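Local coordinates for protein DnaJ homolog subfamily C member 3 (Mus musculus, PDB 3IEG) that acts as a co-chaperone in the unfolded protein response, binding misfolded proteins through its tetratricopeptide repeats and stimulating the ATPase of HSC70 through its J domain, at residues R74-H79 with D93-V97; D35-Y41 with L66-A72; K275-C279 with I294-V298. All blocks are in the same frame, centred on the assembly; numbering follows the deposited sequence.

Contact 1: residues R74-H79 with D93-V97; sequences RLQRGH and DFKKV
OD1 of Asp93 is held by two arginines of the facing helix, firmly by Arg77 and weakly by Arg74. Arg77 takes the carboxylate side-on with two nitrogens: NE reaches OD2 of Asp93 at 2.6 Å, and NH2 of Arg77 meets OD1 at 2.9 Å. Both oxygens offer their syn lone pairs, and the guanidinium and carboxylate planes lie only 8° apart, so the pair is a nearly flat, two-pronged salt bridge. Arg74 adds a weak bond from NE, 3.3 Å from Asp93 OD1, with its guanidinium plane turned 65° from the carboxylate. Its NH1 finds a stronger partner in the backbone oxygen of Met68. The methylenes of Lys96 cover one face of the Arg74 guanidinium, with CD of Lys96 lying off-centre above the plane.

Beside this polar group the contact turns apolar. The face of the Phe94 ring receives the bare backbone of Gly78, whose CA lies 4.2 Å from the ring centroid in a CH-pi contact. The ring gets there because CG of Phe94 is anti to its carbonyl carbon (chi1 -64°), which brings it back across the helix pair although the CB points away. Leu75 CD1 touches the edge of the ring at CE1 of Phe94, 4.1 Å away, and Val97 CG2 rests on Leu75 CB. Leu114 of helix 104-132 also touches Phe94.

The axes of the two segments approach to 8.7 Å, their directions roughly antiparallel. Gly78 and Phe94 are the eighth and twenty-fourth residues of the third repeat, the places of the small and the large apolar residue in the TPR consensus. Asp93 is buried at the helix interface, and its charge is probably balanced by the two arginines, while Phe94, Leu75 and Val97 pack beside them.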
ATOM      1  N   ARG A  74      17.001 -20.087  22.924  1.00 29.89           N
ATOM      2  CA  ARG A  74      17.703 -18.873  22.551  1.00 29.45           C
ATOM      3  C   ARG A  74      18.034 -18.890  21.063  1.00 28.79           C
ATOM      4  O   ARG A  74      17.912 -17.871  20.388  1.00 28.16           O
ATOM      5  CB  ARG A  74      18.954 -18.668  23.404  1.00 29.41           C
ATOM      6  CG  ARG A  74      19.684 -17.376  23.085  1.00 30.35           C
ATOM      7  CD  ARG A  74      20.876 -17.109  23.977  1.00 30.70           C
ATOM      8  NE  ARG A  74      20.514 -16.250  25.102  1.00 34.24           N
ATOM      9  CZ  ARG A  74      20.684 -16.606  26.362  1.00 35.11           C
ATOM     10  NH1 ARG A  74      21.221 -17.780  26.634  1.00 37.03           N
ATOM     11  NH2 ARG A  74      20.331 -15.806  27.344  1.00 36.74           N
ATOM     12  N   LEU A  75      18.422 -20.047  20.540  1.00 28.41           N
ATOM     13  CA  LEU A  75      18.663 -20.133  19.113  1.00 28.46           C
ATOM     14  C   LEU A  75      17.410 -19.719  18.339  1.00 28.91           C
ATOM     15  O   LEU A  75      17.495 -18.931  17.395  1.00 28.91           O
ATOM     16  CB  LEU A  75      19.129 -21.526  18.710  1.00 28.42           C
ATOM     17  CG  LEU A  75      19.333 -21.740  17.201  1.00 28.15           C
ATOM     18  CD1 LEU A  75      20.422 -20.844  16.641  1.00 27.66           C
ATOM     19  CD2 LEU A  75      19.641 -23.193  16.895  1.00 28.47           C
ATOM     20  N   GLN A  76      16.249 -20.222  18.766  1.00 28.89           N
ATOM     21  CA  GLN A  76      14.980 -19.903  18.105  1.00 28.88           C
ATOM     22  C   GLN A  76      14.648 -18.411  18.152  1.00 28.79           C
ATOM     23  O   GLN A  76      14.231 -17.830  17.149  1.00 29.04           O
ATOM     24  CB  GLN A  76      13.818 -20.748  18.668  1.00 29.02           C
ATOM     25  CG  GLN A  76      13.882 -22.260  18.368  1.00 29.13           C
ATOM     26  CD  GLN A  76      14.145 -22.574  16.902  1.00 30.65           C
ATOM     27  OE1 GLN A  76      13.624 -21.916  16.006  1.00 32.80           O
ATOM     28  NE2 GLN A  76      14.959 -23.585  16.654  1.00 32.15           N
ATOM     29  N   ARG A  77      14.844 -17.785  19.309  1.00 28.81           N
ATOM     30  CA  ARG A  77      14.606 -16.344  19.435  1.00 28.56           C
ATOM     31  C   ARG A  77      15.520 -15.539  18.521  1.00 28.34           C
ATOM     32  O   ARG A  77      15.080 -14.570  17.899  1.00 29.07           O
ATOM     33  CB  ARG A  77      14.749 -15.869  20.880  1.00 28.52           C
ATOM     34  CG  ARG A  77      14.342 -14.421  21.038  1.00 28.49           C
ATOM     35  CD  ARG A  77      14.324 -13.969  22.473  1.00 27.39           C
ATOM     36  NE  ARG A  77      15.672 -13.872  22.998  1.00 26.66           N
ATOM     37  CZ  ARG A  77      15.946 -13.494  24.230  1.00 26.47           C
ATOM     38  NH1 ARG A  77      14.959 -13.171  25.051  1.00 26.72           N
ATOM     39  NH2 ARG A  77      17.200 -13.441  24.636  1.00 26.76           N
ATOM     40  N   GLY A  78      16.781 -15.947  18.442  1.00 27.91           N
ATOM     41  CA  GLY A  78      17.736 -15.367  17.508  1.00 27.48           C
ATOM     42  C   GLY A  78      17.232 -15.355  16.078  1.00 27.51           C
ATOM     43  O   GLY A  78      17.376 -14.358  15.375  1.00 28.10           O
ATOM     44  N   HIS A  79      16.638 -16.454  15.639  1.00 27.55           N
ATOM     45  CA  HIS A  79      16.035 -16.501  14.308  1.00 27.58           C
ATOM     46  C   HIS A  79      14.957 -15.427  14.119  1.00 27.08           C
ATOM     47  O   HIS A  79      14.941 -14.739  13.095  1.00 27.23           O
ATOM     48  CB  HIS A  79      15.452 -17.887  13.999  1.00 27.71           C
ATOM     49  CG  HIS A  79      16.475 -18.976  13.924  1.00 29.07           C
ATOM     50  ND1 HIS A  79      17.684 -18.818  13.280  1.00 30.98           N
ATOM     51  CD2 HIS A  79      16.470 -20.237  14.411  1.00 30.15           C
ATOM     52  CE1 HIS A  79      18.385 -19.933  13.384  1.00 30.72           C
ATOM     53  NE2 HIS A  79      17.668 -20.812  14.060  1.00 30.76           N
ATOM     54  N   ASP A  93      22.077 -12.883  20.870  1.00 34.13           N
ATOM     55  CA  ASP A  93      21.519 -14.218  21.112  1.00 34.00           C
ATOM     56  C   ASP A  93      22.338 -15.342  20.484  1.00 33.81           C
ATOM     57  O   ASP A  93      22.674 -16.308  21.167  1.00 33.97           O
ATOM     58  CB  ASP A  93      20.053 -14.309  20.683  1.00 33.76           C
ATOM     59  CG  ASP A  93      19.096 -14.096  21.834  1.00 34.05           C
ATOM     60  OD1 ASP A  93      19.563 -13.914  22.970  1.00 35.93           O
ATOM     61  OD2 ASP A  93      17.870 -14.117  21.620  1.00 35.34           O
ATOM     62  N   PHE A  94      22.671 -15.210  19.204  1.00 33.42           N
ATOM     63  CA  PHE A  94      23.503 -16.197  18.537  1.00 33.27           C
ATOM     64  C   PHE A  94      24.856 -16.340  19.220  1.00 33.97           C
ATOM     65  O   PHE A  94      25.325 -17.451  19.438  1.00 34.03           O
ATOM     66  CB  PHE A  94      23.723 -15.831  17.079  1.00 32.75           C
ATOM     67  CG  PHE A  94      22.475 -15.829  16.245  1.00 32.57           C
ATOM     68  CD1 PHE A  94      21.681 -16.972  16.144  1.00 30.88           C
ATOM     69  CD2 PHE A  94      22.114 -14.691  15.525  1.00 31.19           C
ATOM     70  CE1 PHE A  94      20.537 -16.965  15.376  1.00 30.19           C
ATOM     71  CE2 PHE A  94      20.973 -14.685  14.731  1.00 30.81           C
ATOM     72  CZ  PHE A  94      20.187 -15.821  14.654  1.00 30.58           C
ATOM     73  N   LYS A  95      25.490 -15.219  19.554  1.00 34.59           N
ATOM     74  CA  LYS A  95      26.773 -15.257  20.239  1.00 35.20           C
ATOM     75  C   LYS A  95      26.691 -16.000  21.584  1.00 35.31           C
ATOM     76  O   LYS A  95      27.570 -16.797  21.904  1.00 35.43           O
ATOM     77  CB  LYS A  95      27.345 -13.840  20.419  1.00 35.47           C
ATOM     78  CG  LYS A  95      28.152 -13.332  19.229  1.00 35.55           C
ATOM     79  CD  LYS A  95      28.436 -11.824  19.293  1.00 35.98           C
ATOM     80  CE  LYS A  95      29.232 -11.376  18.045  1.00 38.00           C
ATOM     81  NZ  LYS A  95      28.938  -9.975  17.552  1.00 39.43           N
ATOM     82  N   LYS A  96      25.645 -15.744  22.364  1.00 35.47           N
ATOM     83  CA  LYS A  96      25.483 -16.420  23.654  1.00 35.93           C
ATOM     84  C   LYS A  96      25.193 -17.929  23.518  1.00 36.10           C
ATOM     85  O   LYS A  96      25.558 -18.722  24.397  1.00 36.00           O
ATOM     86  CB  LYS A  96      24.405 -15.739  24.490  1.00 35.73           C
ATOM     87  CG  LYS A  96      24.811 -14.376  25.053  1.00 36.67           C
ATOM     88  CD  LYS A  96      23.714 -13.805  25.951  1.00 36.75           C
ATOM     89  CE  LYS A  96      24.098 -12.450  26.540  1.00 38.91           C
ATOM     90  NZ  LYS A  96      22.933 -11.756  27.188  1.00 39.51           N
ATOM     91  N   VAL A  97      24.532 -18.304  22.421  1.00 36.06           N
ATOM     92  CA  VAL A  97      24.310 -19.693  22.056  1.00 36.16           C
ATOM     93  C   VAL A  97      25.658 -20.409  21.903  1.00 36.79           C
ATOM     94  O   VAL A  97      25.848 -21.509  22.443  1.00 36.97           O
ATOM     95  CB  VAL A  97      23.469 -19.800  20.745  1.00 36.32           C
ATOM     96  CG1 VAL A  97      23.684 -21.136  20.045  1.00 35.90           C
ATOM     97  CG2 VAL A  97      21.983 -19.552  21.017  1.00 35.51           C
TER

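Contact 2: residues D35-Y41 with L66-A72; sequences DNYIAYY and LKMDFTA
Leu66, at the end of its helix, lays CD1 against the turn that leads into helix 37-50: this methyl is 3.3 Å from the backbone oxygen of Asp35 and 4.0 Å from CB of Tyr37, and it also touches the ring of Tyr40 obliquely. Lys67 spreads its aliphatic part over one face of the Tyr37 ring. A bend at chi2 (79°) brings its CD to 4.1 Å from the centroid of that ring, almost on the ring normal, a CH-pi contact. The bend at chi4 turns NZ of Lys67 toward a salt bridge with OD1 of Asp69, within the type I turn from Lys67 to Phe70.

Phe70 lies between two tyrosines. Its CD1 approaches the edge of the Tyr37 ring, 3.7 Å from CE2, while its own edge, CE2 and CZ, points into the face of Tyr41 in an edge-to-face pair whose centroids are 4.8 Å apart. A first torsion of -166° in Phe70, with CG anti to the backbone N, directs the ring between the two. Ala72, in the following helix, completes the row with CB 3.6 Å from OH of Tyr41.

No hydrogen bond crosses the contact; an aromatic cluster and aliphatic packing carry it. It packs the first helix of one TPR hairpin against the turn into the next, mostly within the second repeat and reaching the first residues of the third. Tyr40 and Tyr41 also lean on Val63 of helix 53-66, and Tyr40 OH bonds to the backbone oxygen of Pro34. Asn36 and Ile38 rest on Leu7 of helix 2-15.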
ATOM      1  N   ASP A  35       5.799 -21.585  36.536  1.00 44.61           N
ATOM      2  CA  ASP A  35       7.271 -21.467  36.649  1.00 44.93           C
ATOM      3  C   ASP A  35       8.077 -22.489  35.841  1.00 44.10           C
ATOM      4  O   ASP A  35       9.293 -22.359  35.704  1.00 44.20           O
ATOM      5  CB  ASP A  35       7.707 -21.595  38.113  1.00 45.60           C
ATOM      6  CG  ASP A  35       7.381 -20.360  38.936  1.00 48.27           C
ATOM      7  OD1 ASP A  35       7.309 -19.233  38.374  1.00 50.22           O
ATOM      8  OD2 ASP A  35       7.202 -20.527  40.162  1.00 51.21           O
ATOM      9  N   ASN A  36       7.393 -23.508  35.338  1.00 43.02           N
ATOM     10  CA  ASN A  36       8.013 -24.615  34.634  1.00 41.79           C
ATOM     11  C   ASN A  36       8.508 -24.208  33.251  1.00 40.71           C
ATOM     12  O   ASN A  36       7.719 -23.891  32.372  1.00 40.50           O
ATOM     13  CB  ASN A  36       7.000 -25.753  34.528  1.00 42.03           C
ATOM     14  CG  ASN A  36       7.617 -27.041  34.051  1.00 42.77           C
ATOM     15  OD1 ASN A  36       6.965 -28.087  34.062  1.00 43.26           O
ATOM     16  ND2 ASN A  36       8.883 -26.983  33.639  1.00 43.13           N
ATOM     17  N   TYR A  37       9.818 -24.230  33.058  1.00 39.62           N
ATOM     18  CA  TYR A  37      10.399 -23.700  31.834  1.00 38.68           C
ATOM     19  C   TYR A  37      10.095 -24.487  30.555  1.00 37.87           C
ATOM     20  O   TYR A  37       9.888 -23.871  29.513  1.00 37.65           O
ATOM     21  CB  TYR A  37      11.899 -23.476  31.989  1.00 39.22           C
ATOM     22  CG  TYR A  37      12.693 -24.747  32.067  1.00 39.97           C
ATOM     23  CD1 TYR A  37      12.757 -25.487  33.251  1.00 40.99           C
ATOM     24  CD2 TYR A  37      13.389 -25.215  30.959  1.00 40.08           C
ATOM     25  CE1 TYR A  37      13.491 -26.669  33.321  1.00 40.70           C
ATOM     26  CE2 TYR A  37      14.119 -26.380  31.020  1.00 41.08           C
ATOM     27  CZ  TYR A  37      14.167 -27.105  32.199  1.00 40.61           C
ATOM     28  OH  TYR A  37      14.900 -28.266  32.235  1.00 41.32           O
ATOM     29  N   ILE A  38      10.069 -25.824  30.611  1.00 36.71           N
ATOM     30  CA  ILE A  38       9.757 -26.599  29.396  1.00 35.90           C
ATOM     31  C   ILE A  38       8.342 -26.389  28.916  1.00 34.87           C
ATOM     32  O   ILE A  38       8.108 -26.379  27.716  1.00 34.91           O
ATOM     33  CB  ILE A  38      10.037 -28.125  29.470  1.00 36.03           C
ATOM     34  CG1 ILE A  38      10.187 -28.584  30.914  1.00 36.81           C
ATOM     35  CG2 ILE A  38      11.256 -28.495  28.618  1.00 35.74           C
ATOM     36  CD1 ILE A  38       8.946 -29.230  31.450  1.00 38.14           C
ATOM     37  N   ALA A  39       7.404 -26.225  29.844  1.00 33.67           N
ATOM     38  CA  ALA A  39       6.018 -25.995  29.467  1.00 32.85           C
ATOM     39  C   ALA A  39       5.949 -24.822  28.497  1.00 32.50           C
ATOM     40  O   ALA A  39       5.349 -24.942  27.437  1.00 32.29           O
ATOM     41  CB  ALA A  39       5.153 -25.754  30.685  1.00 32.69           C
ATOM     42  N   TYR A  40       6.605 -23.709  28.839  1.00 31.94           N
ATOM     43  CA  TYR A  40       6.655 -22.551  27.956  1.00 31.09           C
ATOM     44  C   TYR A  40       7.401 -22.870  26.671  1.00 30.40           C
ATOM     45  O   TYR A  40       7.057 -22.350  25.605  1.00 30.29           O
ATOM     46  CB  TYR A  40       7.310 -21.350  28.641  1.00 31.58           C
ATOM     47  CG  TYR A  40       6.482 -20.711  29.726  1.00 32.24           C
ATOM     48  CD1 TYR A  40       5.426 -19.848  29.415  1.00 33.26           C
ATOM     49  CD2 TYR A  40       6.764 -20.953  31.068  1.00 32.08           C
ATOM     50  CE1 TYR A  40       4.661 -19.255  30.426  1.00 33.41           C
ATOM     51  CE2 TYR A  40       6.012 -20.375  32.075  1.00 31.96           C
ATOM     52  CZ  TYR A  40       4.966 -19.526  31.755  1.00 32.84           C
ATOM     53  OH  TYR A  40       4.229 -18.953  32.769  1.00 32.91           O
ATOM     54  N   TYR A  41       8.424 -23.711  26.763  1.00 29.47           N
ATOM     55  CA  TYR A  41       9.159 -24.089  25.564  1.00 29.15           C
ATOM     56  C   TYR A  41       8.272 -24.926  24.635  1.00 28.89           C
ATOM     57  O   TYR A  41       8.173 -24.637  23.451  1.00 29.01           O
ATOM     58  CB  TYR A  41      10.470 -24.813  25.899  1.00 28.80           C
ATOM     59  CG  TYR A  41      11.254 -25.238  24.681  1.00 28.63           C
ATOM     60  CD1 TYR A  41      11.841 -24.286  23.833  1.00 28.39           C
ATOM     61  CD2 TYR A  41      11.406 -26.593  24.363  1.00 27.87           C
ATOM     62  CE1 TYR A  41      12.553 -24.670  22.702  1.00 27.59           C
ATOM     63  CE2 TYR A  41      12.123 -26.990  23.239  1.00 27.68           C
ATOM     64  CZ  TYR A  41      12.697 -26.027  22.413  1.00 28.67           C
ATOM     65  OH  TYR A  41      13.407 -26.421  21.291  1.00 29.10           O
ATOM     66  N   LEU A  66      13.867 -17.871  32.648  1.00 41.55           N
ATOM     67  CA  LEU A  66      13.897 -18.934  33.652  1.00 42.19           C
ATOM     68  C   LEU A  66      15.143 -19.806  33.589  1.00 43.12           C
ATOM     69  O   LEU A  66      15.583 -20.340  34.605  1.00 43.02           O
ATOM     70  CB  LEU A  66      12.673 -19.835  33.499  1.00 41.96           C
ATOM     71  CG  LEU A  66      11.324 -19.276  33.932  1.00 41.89           C
ATOM     72  CD1 LEU A  66      10.226 -20.158  33.389  1.00 42.34           C
ATOM     73  CD2 LEU A  66      11.231 -19.170  35.448  1.00 41.61           C
ATOM     74  N   LYS A  67      15.703 -19.964  32.396  1.00 44.47           N
ATOM     75  CA  LYS A  67      16.751 -20.939  32.187  1.00 46.18           C
ATOM     76  C   LYS A  67      17.725 -20.421  31.150  1.00 47.58           C
ATOM     77  O   LYS A  67      17.632 -20.781  29.981  1.00 47.65           O
ATOM     78  CB  LYS A  67      16.129 -22.261  31.723  1.00 46.19           C
ATOM     79  CG  LYS A  67      16.913 -23.514  32.089  1.00 46.65           C
ATOM     80  CD  LYS A  67      16.683 -23.925  33.550  1.00 46.97           C
ATOM     81  CE  LYS A  67      17.673 -24.987  34.007  1.00 46.74           C
ATOM     82  NZ  LYS A  67      19.098 -24.536  33.912  1.00 46.81           N
HETATM   83  N   MSE A  68      18.670 -19.588  31.580  1.00 49.35           N
HETATM   84  CA  MSE A  68      19.568 -18.892  30.652  1.00 52.45           C
HETATM   85  C   MSE A  68      20.470 -19.807  29.812  1.00 49.58           C
HETATM   86  O   MSE A  68      20.875 -19.438  28.717  1.00 49.31           O
HETATM   87  CB  MSE A  68      20.395 -17.819  31.375  1.00 52.49           C
HETATM   88  CG  MSE A  68      21.564 -18.345  32.198  1.00 55.81           C
HETATM   89 SE   MSE A  68      22.963 -16.973  32.518  1.00 63.80          SE
HETATM   90  CE  MSE A  68      24.417 -18.187  33.144  1.00 58.19           C
ATOM     91  N   ASP A  69      20.780 -20.994  30.315  1.00 47.91           N
ATOM     92  CA  ASP A  69      21.604 -21.917  29.542  1.00 46.28           C
ATOM     93  C   ASP A  69      20.809 -22.746  28.521  1.00 44.83           C
ATOM     94  O   ASP A  69      21.400 -23.547  27.796  1.00 44.76           O
ATOM     95  CB  ASP A  69      22.488 -22.803  30.450  1.00 46.53           C
ATOM     96  CG  ASP A  69      21.689 -23.614  31.480  1.00 47.14           C
ATOM     97  OD1 ASP A  69      20.441 -23.529  31.507  1.00 48.23           O
ATOM     98  OD2 ASP A  69      22.320 -24.345  32.278  1.00 47.55           O
ATOM     99  N   PHE A  70      19.488 -22.550  28.449  1.00 42.99           N
ATOM    100  CA  PHE A  70      18.648 -23.369  27.563  1.00 41.04           C
ATOM    101  C   PHE A  70      18.864 -22.994  26.128  1.00 39.32           C
ATOM    102  O   PHE A  70      18.099 -22.233  25.544  1.00 38.79           O
ATOM    103  CB  PHE A  70      17.165 -23.299  27.909  1.00 41.54           C
ATOM    104  CG  PHE A  70      16.345 -24.378  27.252  1.00 42.23           C
ATOM    105  CD1 PHE A  70      15.981 -25.508  27.952  1.00 43.21           C
ATOM    106  CD2 PHE A  70      15.948 -24.268  25.924  1.00 43.75           C
ATOM    107  CE1 PHE A  70      15.225 -26.506  27.345  1.00 43.82           C
ATOM    108  CE2 PHE A  70      15.198 -25.260  25.313  1.00 43.65           C
ATOM    109  CZ  PHE A  70      14.835 -26.380  26.025  1.00 43.12           C
ATOM    110  N   THR A  71      19.916 -23.556  25.560  1.00 37.55           N
ATOM    111  CA  THR A  71      20.403 -23.095  24.284  1.00 36.11           C
ATOM    112  C   THR A  71      19.388 -23.133  23.120  1.00 35.12           C
ATOM    113  O   THR A  71      19.318 -22.197  22.336  1.00 35.42           O
ATOM    114  CB  THR A  71      21.813 -23.658  23.962  1.00 35.79           C
ATOM    115  OG1 THR A  71      21.883 -24.090  22.596  1.00 36.61           O
ATOM    116  CG2 THR A  71      22.184 -24.791  24.902  1.00 35.76           C
ATOM    117  N   ALA A  72      18.580 -24.186  23.043  1.00 34.22           N
ATOM    118  CA  ALA A  72      17.610 -24.356  21.944  1.00 33.13           C
ATOM    119  C   ALA A  72      16.597 -23.212  21.819  1.00 32.30           C
ATOM    120  O   ALA A  72      16.276 -22.791  20.720  1.00 32.31           O
ATOM    121  CB  ALA A  72      16.891 -25.692  22.059  1.00 32.84           C
TER

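Contact 3: residues K275-C279 with I294-V298; sequences KERIC and ICSEV
A covalent bridge links the two helices here: SG of Cys279 is bonded to SG of Cys295 at 2.1 Å, with a C-S-S-C torsion of 100°, at the place where their backbones come closest. Around it, the bumps of helix 288-301 settle against the surface of helix 268-284. On one flank of the disulfide, Ile294 presses CD1 onto the backbone at Cys279, 3.5 Å from CA, and lays CG1 beside CG2 of Ile278. One turn further along, Val298 is the second bump. Its CG2 enters the hollow between CB of Lys275, 3.7 Å away, and the backbone N of Glu276, while CG1 of Val298 touches Glu276 CB. The carboxylate of Glu276 turns to other partners, Arg273, Asn305 and Asn307.

Lys275 reaches across at the margin. Its chain is fully extended beyond CG and crosses that of Glu297 at about a right angle, delivering NZ to OE1 of Glu297 at 2.9 Å, in a salt bridge that meets this oxygen nearly along its C-O axis. Shortening Lys275 to an alanine would keep the CB that Val298 packs against but would probably leave the Glu297 carboxylate without its positive mate and without the lysine methylenes beside it.

The axes of the two segments approach to 8.7 Å at an angle of 147°, the antiparallel helix hairpin of a tetratricopeptide repeat. Cys279 and Cys295 are the eighth and twenty-fourth residues of the eighth repeat, the places where the TPR consensus sets a small residue against a large one; here a disulfide joins these two positions, alongside the packing of Ile294 and Val298.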
ATOM      1  N   LYS A 275     -11.373  19.981 -15.409  1.00 35.37           N
ATOM      2  CA  LYS A 275     -11.485  20.575 -16.730  1.00 35.67           C
ATOM      3  C   LYS A 275     -12.020  19.569 -17.734  1.00 35.02           C
ATOM      4  O   LYS A 275     -12.899  19.902 -18.531  1.00 35.09           O
ATOM      5  CB  LYS A 275     -10.147  21.146 -17.196  1.00 35.87           C
ATOM      6  CG  LYS A 275      -9.910  22.607 -16.802  1.00 36.85           C
ATOM      7  CD  LYS A 275      -8.619  23.131 -17.438  1.00 37.42           C
ATOM      8  CE  LYS A 275      -8.224  24.508 -16.895  1.00 40.96           C
ATOM      9  NZ  LYS A 275      -7.089  25.080 -17.682  1.00 42.58           N
ATOM     10  N   GLU A 276     -11.520  18.335 -17.677  1.00 34.46           N
ATOM     11  CA  GLU A 276     -12.017  17.281 -18.557  1.00 33.86           C
ATOM     12  C   GLU A 276     -13.541  17.102 -18.437  1.00 33.70           C
ATOM     13  O   GLU A 276     -14.248  17.039 -19.440  1.00 33.26           O
ATOM     14  CB  GLU A 276     -11.302  15.957 -18.292  1.00 33.84           C
ATOM     15  CG  GLU A 276     -11.696  14.877 -19.291  1.00 33.98           C
ATOM     16  CD  GLU A 276     -11.417  13.465 -18.818  1.00 34.35           C
ATOM     17  OE1 GLU A 276     -10.249  13.179 -18.478  1.00 35.26           O
ATOM     18  OE2 GLU A 276     -12.355  12.629 -18.829  1.00 33.02           O
ATOM     19  N   ARG A 277     -14.037  17.017 -17.206  1.00 33.52           N
ATOM     20  CA  ARG A 277     -15.471  16.868 -16.966  1.00 33.51           C
ATOM     21  C   ARG A 277     -16.254  18.129 -17.378  1.00 34.10           C
ATOM     22  O   ARG A 277     -17.386  18.034 -17.859  1.00 34.02           O
ATOM     23  CB  ARG A 277     -15.766  16.466 -15.505  1.00 33.16           C
ATOM     24  CG  ARG A 277     -15.179  15.120 -15.047  1.00 30.65           C
ATOM     25  CD  ARG A 277     -15.563  13.965 -15.971  1.00 28.20           C
ATOM     26  NE  ARG A 277     -16.885  13.400 -15.682  1.00 25.97           N
ATOM     27  CZ  ARG A 277     -17.663  12.798 -16.580  1.00 23.96           C
ATOM     28  NH1 ARG A 277     -17.283  12.700 -17.849  1.00 23.81           N
ATOM     29  NH2 ARG A 277     -18.838  12.307 -16.222  1.00 22.35           N
ATOM     30  N   ILE A 278     -15.645  19.302 -17.217  1.00 34.52           N
ATOM     31  CA  ILE A 278     -16.277  20.533 -17.665  1.00 35.10           C
ATOM     32  C   ILE A 278     -16.368  20.528 -19.193  1.00 35.92           C
ATOM     33  O   ILE A 278     -17.405  20.881 -19.764  1.00 36.09           O
ATOM     34  CB  ILE A 278     -15.579  21.798 -17.106  1.00 35.18           C
ATOM     35  CG1 ILE A 278     -15.956  21.982 -15.624  1.00 35.02           C
ATOM     36  CG2 ILE A 278     -15.962  23.051 -17.926  1.00 34.61           C
ATOM     37  CD1 ILE A 278     -15.077  22.958 -14.845  1.00 34.71           C
ATOM     38  N   CYS A 279     -15.293  20.089 -19.841  1.00 36.94           N
ATOM     39  CA  CYS A 279     -15.290  19.854 -21.279  1.00 36.80           C
ATOM     40  C   CYS A 279     -16.470  18.971 -21.694  1.00 36.41           C
ATOM     41  O   CYS A 279     -17.149  19.253 -22.682  1.00 36.37           O
ATOM     42  CB  CYS A 279     -13.950  19.249 -21.692  1.00 37.20           C
ATOM     43  SG  CYS A 279     -13.974  18.232 -23.168  1.00 39.68           S
ATOM     44  N   ILE A 294     -12.206  24.698 -24.169  1.00 49.32           N
ATOM     45  CA  ILE A 294     -11.642  24.037 -22.994  1.00 48.87           C
ATOM     46  C   ILE A 294     -11.303  22.574 -23.215  1.00 48.01           C
ATOM     47  O   ILE A 294     -10.408  22.064 -22.566  1.00 47.92           O
ATOM     48  CB  ILE A 294     -12.469  24.267 -21.688  1.00 48.97           C
ATOM     49  CG1 ILE A 294     -13.418  23.108 -21.398  1.00 48.99           C
ATOM     50  CG2 ILE A 294     -13.174  25.637 -21.721  1.00 49.73           C
ATOM     51  CD1 ILE A 294     -14.692  23.129 -22.209  1.00 50.59           C
ATOM     52  N   CYS A 295     -11.990  21.901 -24.132  1.00 47.44           N
ATOM     53  CA  CYS A 295     -11.567  20.554 -24.498  1.00 47.22           C
ATOM     54  C   CYS A 295     -10.183  20.616 -25.142  1.00 47.89           C
ATOM     55  O   CYS A 295      -9.371  19.704 -24.959  1.00 47.76           O
ATOM     56  CB  CYS A 295     -12.573  19.842 -25.408  1.00 46.73           C
ATOM     57  SG  CYS A 295     -14.226  19.583 -24.691  1.00 44.02           S
ATOM     58  N   SER A 296      -9.915  21.704 -25.868  1.00 48.70           N
ATOM     59  CA  SER A 296      -8.578  21.965 -26.408  1.00 49.59           C
ATOM     60  C   SER A 296      -7.546  22.157 -25.305  1.00 50.54           C
ATOM     61  O   SER A 296      -6.451  21.610 -25.382  1.00 50.51           O
ATOM     62  CB  SER A 296      -8.585  23.180 -27.322  1.00 49.34           C
ATOM     63  OG  SER A 296      -9.351  22.915 -28.475  1.00 49.00           O
ATOM     64  N   GLU A 297      -7.896  22.931 -24.281  1.00 51.92           N
ATOM     65  CA  GLU A 297      -7.002  23.129 -23.140  1.00 53.46           C
ATOM     66  C   GLU A 297      -6.607  21.801 -22.532  1.00 54.04           C
ATOM     67  O   GLU A 297      -5.425  21.511 -22.404  1.00 54.34           O
ATOM     68  CB  GLU A 297      -7.647  23.994 -22.068  1.00 53.64           C
ATOM     69  CG  GLU A 297      -7.895  25.415 -22.485  1.00 54.91           C
ATOM     70  CD  GLU A 297      -8.555  26.197 -21.388  1.00 57.43           C
ATOM     71  OE1 GLU A 297      -8.364  25.819 -20.205  1.00 58.39           O
ATOM     72  OE2 GLU A 297      -9.266  27.181 -21.706  1.00 59.15           O
ATOM     73  N   VAL A 298      -7.602  20.993 -22.173  1.00 54.91           N
ATOM     74  CA  VAL A 298      -7.359  19.657 -21.641  1.00 55.71           C
ATOM     75  C   VAL A 298      -6.414  18.905 -22.578  1.00 56.49           C
ATOM     76  O   VAL A 298      -5.440  18.308 -22.125  1.00 56.43           O
ATOM     77  CB  VAL A 298      -8.685  18.870 -21.411  1.00 55.50           C
ATOM     78  CG1 VAL A 298      -8.414  17.497 -20.823  1.00 55.56           C
ATOM     79  CG2 VAL A 298      -9.598  19.628 -20.481  1.00 55.35           C
TER

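How the contacts relate
From the N terminus, contact 2 closes a loop running through helices 37-50 and 53-66, tying the entry of one helix pair to the start of the next. Contact 1 opens just afterwards on the same helix 71-84 and closes that helix against 87-98. Arg74 bridges the two, being an ion-pair partner in contact 1 and a hydrogen-bond donor to the turn of contact 2. Contact 3 closes a later hairpin, 268-284 with 288-301, its centre about 64 Å from that of contact 1 and across the chain's centre. The three loops follow in series; none nests or crosses. Contacts 1 and 3 join helices within a repeat, whereas contact 2 lies mostly in the second repeat and reaches the third.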